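Local coordinates for protein 2-aminomuconate 6-semialdehyde dehydrogenase (Burkholderia cenocepacia, PDB 4U3W) that probably oxidises 2-aminomuconate 6-semialdehyde to 2-aminomuconate with NAD+ as hydride acceptor, as a tetrameric member of the aldehyde dehydrogenase family, at residues I155-R160 with T498-R503; W87-A92 with T131-V136; F282-F287 with T442-R447. All blocks are in the same frame, centred on the assembly; numbering follows the deposited sequence.

Contact 1. Residues I155-R160 with T498-R503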
loop_
_atom_site.group_PDB
_atom_site.type_symbol
_atom_site.label_atom_id
_atom_site.label_comp_id
_atom_site.label_asym_id
_atom_site.label_seq_id
_atom_site.Cartn_x
_atom_site.Cartn_y
_atom_site.Cartn_z
ATOM N N ILE A 155 16.486 8.746 7.134
ATOM C CA ILE A 155 15.350 8.488 6.289
ATOM C C ILE A 155 15.726 7.379 5.300
ATOM O O ILE A 155 16.902 7.271 4.882
ATOM C CB ILE A 155 14.884 9.768 5.544
ATOM C CG1 ILE A 155 16.002 10.357 4.686
ATOM C CG2 ILE A 155 14.399 10.831 6.576
ATOM C CD1 ILE A 155 15.559 11.563 3.850
ATOM N N ASN A 156 14.749 6.551 4.947
ATOM C CA ASN A 156 14.919 5.487 3.970
ATOM C C ASN A 156 13.931 5.667 2.856
ATOM O O ASN A 156 12.751 5.920 3.122
ATOM C CB ASN A 156 14.664 4.091 4.572
ATOM C CG ASN A 156 15.511 3.792 5.793
ATOM O OD1 ASN A 156 16.557 3.093 5.699
ATOM N ND2 ASN A 156 15.057 4.270 6.964
ATOM N N TYR A 157 14.362 5.549 1.608
ATOM C CA TYR A 157 13.352 5.365 0.594
ATOM C C TYR A 157 13.773 4.305 -0.435
ATOM O O TYR A 157 14.989 4.095 -0.694
ATOM C CB TYR A 157 13.026 6.693 -0.085
ATOM C CG TYR A 157 14.278 7.381 -0.608
ATOM C CD1 TYR A 157 14.975 8.301 0.177
ATOM C CD2 TYR A 157 14.713 7.139 -1.884
ATOM C CE1 TYR A 157 16.177 8.920 -0.317
ATOM C CE2 TYR A 157 15.906 7.782 -2.415
ATOM C CZ TYR A 157 16.604 8.677 -1.617
ATOM O OH TYR A 157 17.741 9.283 -2.167
ATOM N N VAL A 158 12.773 3.631 -1.005
ATOM C CA VAL A 158 13.061 2.507 -1.870
ATOM C C VAL A 158 12.943 2.868 -3.338
ATOM O O VAL A 158 11.878 3.260 -3.776
ATOM C CB VAL A 158 12.132 1.318 -1.566
ATOM C CG1 VAL A 158 12.503 0.143 -2.513
ATOM C CG2 VAL A 158 12.321 0.928 -0.116
ATOM N N THR A 159 14.065 2.814 -4.074
ATOM C CA THR A 159 14.088 3.136 -5.497
ATOM C C THR A 159 14.099 1.845 -6.327
ATOM O O THR A 159 14.414 0.771 -5.815
ATOM C CB THR A 159 15.320 3.970 -5.891
ATOM O OG1 THR A 159 16.512 3.160 -5.788
ATOM C CG2 THR A 159 15.446 5.204 -4.988
ATOM N N ARG A 160 13.721 1.940 -7.603
ATOM C CA ARG A 160 13.730 0.787 -8.526
ATOM C C ARG A 160 14.523 1.250 -9.721
ATOM O O ARG A 160 14.394 2.414 -10.144
ATOM C CB ARG A 160 12.315 0.380 -8.931
ATOM C CG ARG A 160 11.446 -0.228 -7.813
ATOM C CD ARG A 160 10.236 -0.904 -8.492
ATOM N NE ARG A 160 9.205 -1.418 -7.594
ATOM C CZ ARG A 160 7.961 -0.923 -7.521
ATOM N NH1 ARG A 160 7.604 0.103 -8.289
ATOM N NH2 ARG A 160 7.062 -1.439 -6.676
ATOM N N THR A 498 16.465 -0.746 -4.528
ATOM C CA THR A 498 17.544 -0.243 -3.695
ATOM C C THR A 498 16.940 0.550 -2.548
ATOM O O THR A 498 16.114 1.423 -2.781
ATOM C CB THR A 498 18.535 0.668 -4.475
ATOM O OG1 THR A 498 19.127 -0.071 -5.544
ATOM C CG2 THR A 498 19.698 1.234 -3.500
ATOM N N ASN A 499 17.301 0.192 -1.331
ATOM C CA ASN A 499 16.960 1.009 -0.176
ATOM C C ASN A 499 18.080 2.055 0.034
ATOM O O ASN A 499 19.245 1.676 0.204
ATOM C CB ASN A 499 16.769 0.136 1.064
ATOM C CG ASN A 499 16.249 0.936 2.265
ATOM O OD1 ASN A 499 15.170 1.531 2.209
ATOM N ND2 ASN A 499 17.024 0.968 3.341
ATOM N N VAL A 500 17.736 3.333 -0.090
ATOM C CA VAL A 500 18.661 4.433 0.133
ATOM C C VAL A 500 18.396 4.992 1.541
ATOM O O VAL A 500 17.260 5.425 1.840
ATOM C CB VAL A 500 18.529 5.547 -0.910
ATOM C CG1 VAL A 500 19.404 6.782 -0.544
ATOM C CG2 VAL A 500 18.774 5.025 -2.328
ATOM N N CYS A 501 19.425 4.929 2.392
ATOM C CA CYS A 501 19.334 5.249 3.796
ATOM C C CYS A 501 20.229 6.442 4.119
ATOM O O CYS A 501 21.445 6.321 4.071
ATOM C CB CYS A 501 19.733 4.024 4.649
ATOM S SG CYS A 501 19.571 4.252 6.432
ATOM N N VAL A 502 19.618 7.582 4.468
ATOM C CA VAL A 502 20.316 8.844 4.594
ATOM C C VAL A 502 20.271 9.371 6.036
ATOM O O VAL A 502 19.180 9.607 6.586
ATOM C CB VAL A 502 19.692 9.957 3.666
ATOM C CG1 VAL A 502 20.437 11.260 3.839
ATOM C CG2 VAL A 502 19.639 9.517 2.171
ATOM N N ARG A 503 21.435 9.574 6.648
ATOM C CA ARG A 503 21.460 10.130 8.004
ATOM C C ARG A 503 21.072 11.600 7.930
ATOM O O ARG A 503 21.554 12.286 7.036
ATOM C CB ARG A 503 22.848 9.965 8.648
ATOM C CG ARG A 503 22.856 10.562 10.052
ATOM C CD ARG A 503 24.133 10.249 10.837
ATOM N NE ARG A 503 23.993 10.855 12.169
ATOM C CZ ARG A 503 24.998 11.136 13.011
ATOM N NH1 ARG A 503 26.260 10.843 12.702
ATOM N NH2 ARG A 503 24.711 11.705 14.182
#
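Val500 lies over one face of the Tyr157 ring, its CB 4.0 Å from the ring centroid and shifted toward the rim in a CH-pi contact; its CG1 reaches Tyr157 CZ at 3.5 Å. Tyr157 CG stands between its own backbone N and carbonyl carbon (chi1 53°), which lays the ring alongside Val500. Tyr143 of the third subunit stacks on the same ring, and the phenol oxygen bonds to His449 of the second subunit. Two amides lie with nearly parallel planes, 12° apart, on the other side of the sheet: Asn499 ND2 donates to Asn156 OD1 over 3.2 Å, almost straight at 163°. Asn156 ND2 bonds the hydroxyl of Thr146 and the backbone carbonyl of Phe144, so both ends of this amide have partners. Between these two layers of side chains, strands 155-160 and 498-503 run antiparallel with paired bonds at Ile155-Val502, Tyr157-Val500 and Thr159-Thr498; Val502 N to Ile155 O is 2.8 Å. Beside Tyr157, Ile155 CG1 packs on Val502 CB at 3.8 Å. This is the oligomerisation arm of the aldehyde dehydrogenase fold, and residues 499-502 continue the ladder, in parallel, into a strand of the second subunit. The amide side is only partly satisfied: Asn499 OD1 is buried without a hydrogen-bond partner, facing Asn156 CB (3.5 Å) and Val158 CG2, whereas the amide-amide bond satisfies Asn156 OD1.

Contact 2. Residues W87-A92 with T131-V136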
loop_
_atom_site.group_PDB
_atom_site.type_symbol
_atom_site.label_atom_id
_atom_site.label_comp_id
_atom_site.label_asym_id
_atom_site.label_seq_id
_atom_site.Cartn_x
_atom_site.Cartn_y
_atom_site.Cartn_z
ATOM N N TRP A 87 6.326 5.071 -24.964
ATOM C CA TRP A 87 6.822 4.085 -25.922
ATOM C C TRP A 87 5.851 2.901 -25.989
ATOM O O TRP A 87 5.505 2.417 -27.059
ATOM C CB TRP A 87 8.232 3.605 -25.533
ATOM C CG TRP A 87 9.364 4.502 -26.031
ATOM C CD1 TRP A 87 10.260 5.214 -25.256
ATOM C CD2 TRP A 87 9.718 4.779 -27.407
ATOM N NE1 TRP A 87 11.137 5.916 -26.071
ATOM C CE2 TRP A 87 10.834 5.653 -27.385
ATOM C CE3 TRP A 87 9.192 4.376 -28.651
ATOM C CZ2 TRP A 87 11.431 6.131 -28.561
ATOM C CZ3 TRP A 87 9.804 4.827 -29.825
ATOM C CH2 TRP A 87 10.916 5.711 -29.768
ATOM N N LEU A 88 5.415 2.430 -24.830
ATOM C CA LEU A 88 4.542 1.250 -24.805
ATOM C C LEU A 88 3.177 1.498 -25.496
ATOM O O LEU A 88 2.665 0.623 -26.256
ATOM C CB LEU A 88 4.373 0.787 -23.350
ATOM C CG LEU A 88 5.376 -0.329 -22.958
ATOM C CD1 LEU A 88 6.817 0.126 -22.931
ATOM C CD2 LEU A 88 5.004 -0.996 -21.629
ATOM N N HIS A 89 2.625 2.712 -25.325
ATOM C CA HIS A 89 1.421 3.037 -26.051
ATOM C C HIS A 89 1.680 3.175 -27.553
ATOM O O HIS A 89 0.826 2.817 -28.348
ATOM C CB HIS A 89 0.785 4.324 -25.505
ATOM C CG HIS A 89 -0.067 4.100 -24.295
ATOM N ND1 HIS A 89 -1.287 3.452 -24.351
ATOM C CD2 HIS A 89 0.129 4.431 -22.993
ATOM C CE1 HIS A 89 -1.800 3.388 -23.133
ATOM N NE2 HIS A 89 -0.963 3.980 -22.293
ATOM N N LYS A 90 2.837 3.695 -27.947
ATOM C CA LYS A 90 3.164 3.746 -29.386
ATOM C C LYS A 90 3.227 2.349 -29.981
ATOM O O LYS A 90 2.812 2.118 -31.123
ATOM C CB LYS A 90 4.517 4.425 -29.623
ATOM C CG LYS A 90 4.457 5.964 -29.700
ATOM C CD LYS A 90 5.862 6.542 -29.974
ATOM C CE LYS A 90 6.158 7.771 -29.106
ATOM N NZ LYS A 90 5.595 9.081 -29.571
ATOM N N ILE A 91 3.802 1.424 -29.212
ATOM C CA ILE A 91 3.917 0.028 -29.680
ATOM C C ILE A 91 2.520 -0.561 -29.803
ATOM O O ILE A 91 2.167 -1.153 -30.810
ATOM C CB ILE A 91 4.796 -0.809 -28.713
ATOM C CG1 ILE A 91 6.258 -0.322 -28.783
ATOM C CG2 ILE A 91 4.735 -2.307 -29.073
ATOM C CD1 ILE A 91 7.127 -0.714 -27.558
ATOM N N ALA A 92 1.701 -0.338 -28.776
ATOM C CA ALA A 92 0.319 -0.807 -28.826
ATOM C C ALA A 92 -0.413 -0.275 -30.051
ATOM O O ALA A 92 -1.075 -1.034 -30.770
ATOM C CB ALA A 92 -0.404 -0.402 -27.532
ATOM N N THR A 131 -1.718 -1.777 -20.423
ATOM C CA THR A 131 -1.816 -1.992 -18.999
ATOM C C THR A 131 -0.556 -1.652 -18.247
ATOM O O THR A 131 -0.578 -0.950 -17.234
ATOM C CB THR A 131 -2.191 -3.451 -18.705
ATOM O OG1 THR A 131 -3.553 -3.616 -19.050
ATOM C CG2 THR A 131 -2.030 -3.767 -17.209
ATOM N N PHE A 132 0.571 -2.177 -18.700
ATOM C CA PHE A 132 1.791 -1.876 -18.004
ATOM C C PHE A 132 2.249 -0.457 -18.245
ATOM O O PHE A 132 2.951 0.091 -17.409
ATOM C CB PHE A 132 2.909 -2.886 -18.374
ATOM C CG PHE A 132 2.684 -4.242 -17.744
ATOM C CD1 PHE A 132 2.848 -4.408 -16.378
ATOM C CD2 PHE A 132 2.185 -5.293 -18.488
ATOM C CE1 PHE A 132 2.574 -5.649 -15.774
ATOM C CE2 PHE A 132 1.912 -6.524 -17.897
ATOM C CZ PHE A 132 2.122 -6.696 -16.541
ATOM N N ALA A 133 1.872 0.150 -19.355
ATOM C CA ALA A 133 2.142 1.588 -19.508
ATOM C C ALA A 133 1.430 2.359 -18.398
ATOM O O ALA A 133 2.029 3.183 -17.739
ATOM C CB ALA A 133 1.722 2.083 -20.874
ATOM N N ASP A 134 0.156 2.091 -18.155
ATOM C CA ASP A 134 -0.534 2.803 -17.075
ATOM C C ASP A 134 -0.010 2.463 -15.660
ATOM O O ASP A 134 0.105 3.342 -14.804
ATOM C CB ASP A 134 -2.025 2.540 -17.195
ATOM C CG ASP A 134 -2.574 3.035 -18.539
ATOM O OD1 ASP A 134 -1.914 3.891 -19.195
ATOM O OD2 ASP A 134 -3.616 2.526 -18.970
ATOM N N LEU A 135 0.324 1.206 -15.394
ATOM C CA LEU A 135 0.881 0.889 -14.078
ATOM C C LEU A 135 2.195 1.643 -13.771
ATOM O O LEU A 135 2.383 2.161 -12.661
ATOM C CB LEU A 135 1.110 -0.630 -13.937
ATOM C CG LEU A 135 -0.219 -1.425 -13.779
ATOM C CD1 LEU A 135 -0.022 -2.942 -13.889
ATOM C CD2 LEU A 135 -0.970 -1.089 -12.466
ATOM N N VAL A 136 3.107 1.733 -14.716
ATOM C CA VAL A 136 4.413 2.313 -14.413
ATOM C C VAL A 136 4.239 3.822 -14.225
ATOM O O VAL A 136 4.948 4.426 -13.443
ATOM C CB VAL A 136 5.482 1.992 -15.517
ATOM C CG1 VAL A 136 5.572 3.085 -16.561
ATOM C CG2 VAL A 136 6.837 1.778 -14.884
#
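His89 and Asp134 supply the polar part of this helix-helix contact. His89 NE2 donates to Asp134 OD1 over 3.2 Å, with the N-H pointing well at its acceptor (163°). The carboxylate oxygen sits at the edge of the imidazole, in the ring plane, and is approached on its syn side from somewhat out of the carboxylate plane; the two flat groups are turned 37° against each other. His89 CG is anti to its carbonyl carbon (chi1 -83°), which swings the ring from the flank of its helix toward the partner. Both ends of this pair are positioned by arginines: His89 ND1 bonds to Arg130, Asp134 OD1 also takes Arg137 of its own chain, and OD2 forms a salt bridge with Arg137 of the fourth subunit. The two Arg137 side chains, one from each subunit, would probably stabilise the negative charge of the aspartate.

Ala133 CB, a small methyl pointing at the other helix, is in van der Waals contact with the imidazole, 3.5 Å from His89 CD2. The apolar packing belongs to Leu88: its CB lies 3.9 Å from Ala133 CB, and Leu88 CD2 extends to Phe132 CB at 4.3 Å.

The segments are nearly antiparallel, with axes 9.0 Å apart at closest approach. After helix 99-110 the chain comes back, and helix 114-138 lies alongside helix 81-96. Leu88 and Phe132 also pack on helix 175-188, which links strands 153-169 and 192-196 of the sheet expected to carry the dinucleotide-binding domain in this family, and Asp134 lies where helix 114-138 meets the fourth subunit.

Contact 3. Residues F282-F287 with T442-R447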
loop_
_atom_site.group_PDB
_atom_site.type_symbol
_atom_site.label_atom_id
_atom_site.label_comp_id
_atom_site.label_asym_id
_atom_site.label_seq_id
_atom_site.Cartn_x
_atom_site.Cartn_y
_atom_site.Cartn_z
ATOM N N PHE A 282 -19.853 -28.883 -7.581
ATOM C CA PHE A 282 -20.717 -29.347 -6.515
ATOM C C PHE A 282 -22.158 -29.519 -7.051
ATOM O O PHE A 282 -22.530 -28.833 -8.017
ATOM C CB PHE A 282 -20.666 -28.345 -5.344
ATOM C CG PHE A 282 -19.391 -28.435 -4.548
ATOM C CD1 PHE A 282 -19.282 -29.339 -3.490
ATOM C CD2 PHE A 282 -18.279 -27.649 -4.892
ATOM C CE1 PHE A 282 -18.120 -29.439 -2.763
ATOM C CE2 PHE A 282 -17.107 -27.722 -4.154
ATOM C CZ PHE A 282 -17.020 -28.626 -3.095
ATOM N N ALA A 283 -22.970 -30.386 -6.419
ATOM C CA ALA A 283 -24.360 -30.596 -6.852
ATOM C C ALA A 283 -25.176 -29.297 -6.776
ATOM O O ALA A 283 -26.150 -29.150 -7.502
ATOM C CB ALA A 283 -25.076 -31.734 -5.986
ATOM N N ASP A 284 -24.779 -28.344 -5.925
ATOM C CA ASP A 284 -25.530 -27.090 -5.803
ATOM C C ASP A 284 -25.122 -26.043 -6.849
ATOM O O ASP A 284 -25.596 -24.897 -6.822
ATOM C CB ASP A 284 -25.392 -26.504 -4.387
ATOM C CG ASP A 284 -23.935 -26.066 -4.025
ATOM O OD1 ASP A 284 -23.198 -25.548 -4.890
ATOM O OD2 ASP A 284 -23.530 -26.217 -2.836
ATOM N N ALA A 285 -24.222 -26.416 -7.763
ATOM C CA ALA A 285 -23.794 -25.488 -8.807
ATOM C C ALA A 285 -24.912 -25.186 -9.765
ATOM O O ALA A 285 -25.878 -25.947 -9.847
ATOM C CB ALA A 285 -22.541 -26.052 -9.597
ATOM N N ASP A 286 -24.778 -24.068 -10.473
ATOM C CA ASP A 286 -25.618 -23.766 -11.629
ATOM C C ASP A 286 -25.230 -24.746 -12.729
ATOM O O ASP A 286 -24.166 -24.628 -13.294
ATOM C CB ASP A 286 -25.416 -22.292 -12.050
ATOM C CG ASP A 286 -26.204 -21.887 -13.325
ATOM O OD1 ASP A 286 -26.528 -22.721 -14.207
ATOM O OD2 ASP A 286 -26.455 -20.674 -13.464
ATOM N N PHE A 287 -26.090 -25.716 -13.009
ATOM C CA PHE A 287 -25.700 -26.877 -13.819
ATOM C C PHE A 287 -25.327 -26.480 -15.232
ATOM O O PHE A 287 -24.238 -26.846 -15.712
ATOM C CB PHE A 287 -26.837 -27.920 -13.847
ATOM C CG PHE A 287 -26.483 -29.209 -14.612
ATOM C CD1 PHE A 287 -25.844 -30.252 -13.963
ATOM C CD2 PHE A 287 -26.821 -29.361 -15.963
ATOM C CE1 PHE A 287 -25.515 -31.442 -14.652
ATOM C CE2 PHE A 287 -26.525 -30.543 -16.665
ATOM C CZ PHE A 287 -25.880 -31.593 -15.996
ATOM N N THR A 442 -20.060 -23.579 -7.596
ATOM C CA THR A 442 -21.030 -23.692 -6.499
ATOM C C THR A 442 -21.847 -22.402 -6.410
ATOM O O THR A 442 -21.334 -21.330 -6.735
ATOM C CB THR A 442 -20.314 -23.948 -5.138
ATOM O OG1 THR A 442 -21.271 -24.025 -4.074
ATOM C CG2 THR A 442 -19.306 -22.839 -4.864
ATOM N N THR A 443 -23.096 -22.499 -5.956
ATOM C CA THR A 443 -23.856 -21.282 -5.673
ATOM C C THR A 443 -23.806 -20.899 -4.181
ATOM O O THR A 443 -24.431 -19.901 -3.776
ATOM C CB THR A 443 -25.343 -21.448 -6.056
ATOM O OG1 THR A 443 -25.834 -22.588 -5.373
ATOM C CG2 THR A 443 -25.516 -21.672 -7.551
ATOM N N GLN A 444 -23.099 -21.674 -3.351
ATOM C CA GLN A 444 -23.142 -21.412 -1.913
ATOM C C GLN A 444 -22.033 -20.491 -1.438
ATOM O O GLN A 444 -20.819 -20.681 -1.747
ATOM C CB GLN A 444 -23.120 -22.734 -1.142
ATOM C CG GLN A 444 -24.370 -23.546 -1.388
ATOM C CD GLN A 444 -25.647 -22.949 -0.808
ATOM O OE1 GLN A 444 -25.810 -22.831 0.423
ATOM N NE2 GLN A 444 -26.601 -22.626 -1.698
ATOM N N LEU A 445 -22.447 -19.456 -0.711
ATOM C CA LEU A 445 -21.536 -18.411 -0.221
ATOM C C LEU A 445 -20.385 -18.946 0.636
ATOM O O LEU A 445 -19.212 -18.759 0.304
ATOM C CB LEU A 445 -22.323 -17.354 0.592
ATOM C CG LEU A 445 -21.503 -16.220 1.234
ATOM C CD1 LEU A 445 -20.839 -15.259 0.175
ATOM C CD2 LEU A 445 -22.436 -15.443 2.188
ATOM N N ALA A 446 -20.718 -19.633 1.724
ATOM C CA ALA A 446 -19.698 -20.134 2.637
ATOM C C ALA A 446 -18.772 -21.150 1.942
ATOM O O ALA A 446 -17.538 -21.060 2.036
ATOM C CB ALA A 446 -20.361 -20.747 3.883
ATOM N N ARG A 447 -19.380 -22.088 1.237
ATOM C CA ARG A 447 -18.624 -23.103 0.544
ATOM C C ARG A 447 -17.590 -22.546 -0.468
ATOM O O ARG A 447 -16.430 -23.017 -0.516
ATOM C CB ARG A 447 -19.570 -24.049 -0.185
ATOM C CG ARG A 447 -18.802 -25.211 -0.664
ATOM C CD ARG A 447 -19.364 -25.848 -1.896
ATOM N NE ARG A 447 -20.623 -26.556 -1.746
ATOM C CZ ARG A 447 -20.856 -27.595 -0.952
ATOM N NH1 ARG A 447 -22.041 -28.185 -0.982
ATOM N NH2 ARG A 447 -19.937 -28.030 -0.107
#
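Asp284, at the third position of a type I beta turn from Phe282 to Ala285, reaches into an ST turn at Thr442, where two loops following neighbouring parallel strands, 277-281 and 437-441, meet. With chi1 at 65°, Asp284 tucks its carboxylate back over its own backbone, toward the opposing loop. Asp284 OD1 is held by Thr442 OG1, a short 2.6 Å bond on the syn side, and by Thr443 N at 3.2 Å from above the carboxylate plane. Thr442 OG1 in turn accepts from Gln444 N at 3.1 Å, so one hydroxyl closes the ST turn and joins the loops. Thr443 OG1 donates to Asp284 O over 2.7 Å. Arg447 extends from the first turn of helix 445-452, then bends at chi3 (-70°), bringing NE and NH1 side-on to a single oxygen: each lies 3.1 Å from Asp284 OD2, in a salt bridge. The guanidinium lies flat on Phe282, planes 7° apart, in an off-centre cation-pi stack. Arg447 NH2 has a salt bridge to Glu422, and Phe419 meets the Phe282 ring edge-to-face, so both stacked groups are held by further partners. Thr443 and Gln444 also touch the third subunit. Over the middle of the phenyl ring sits a methylene, not the charged carbon: Arg447 CD is 3.5 Å from the Phe282 centroid.

Contact 2 lies closest to the centre of the chain; contact 1 is on a projecting arm, buried in the assembly with three other subunits in reach, and contact 3 is only partly buried. None shares an element with another, but strand 153-169 of contact 1 leads into helix 175-188, on which contact 2 packs. Along the chain, contact 3 is nested in the loop closed by contact 1. The chemistry differs: a backbone ladder between strands in contact 1, a histidine-aspartate bond beside leucine and alanine packing in contact 2, and a multiply bonded carboxylate between loops in contact 3. All touch the fourth subunit; Val502 of contact 1 packs on Leu445 of the fourth subunit, in that chain's copy of segment 442-447.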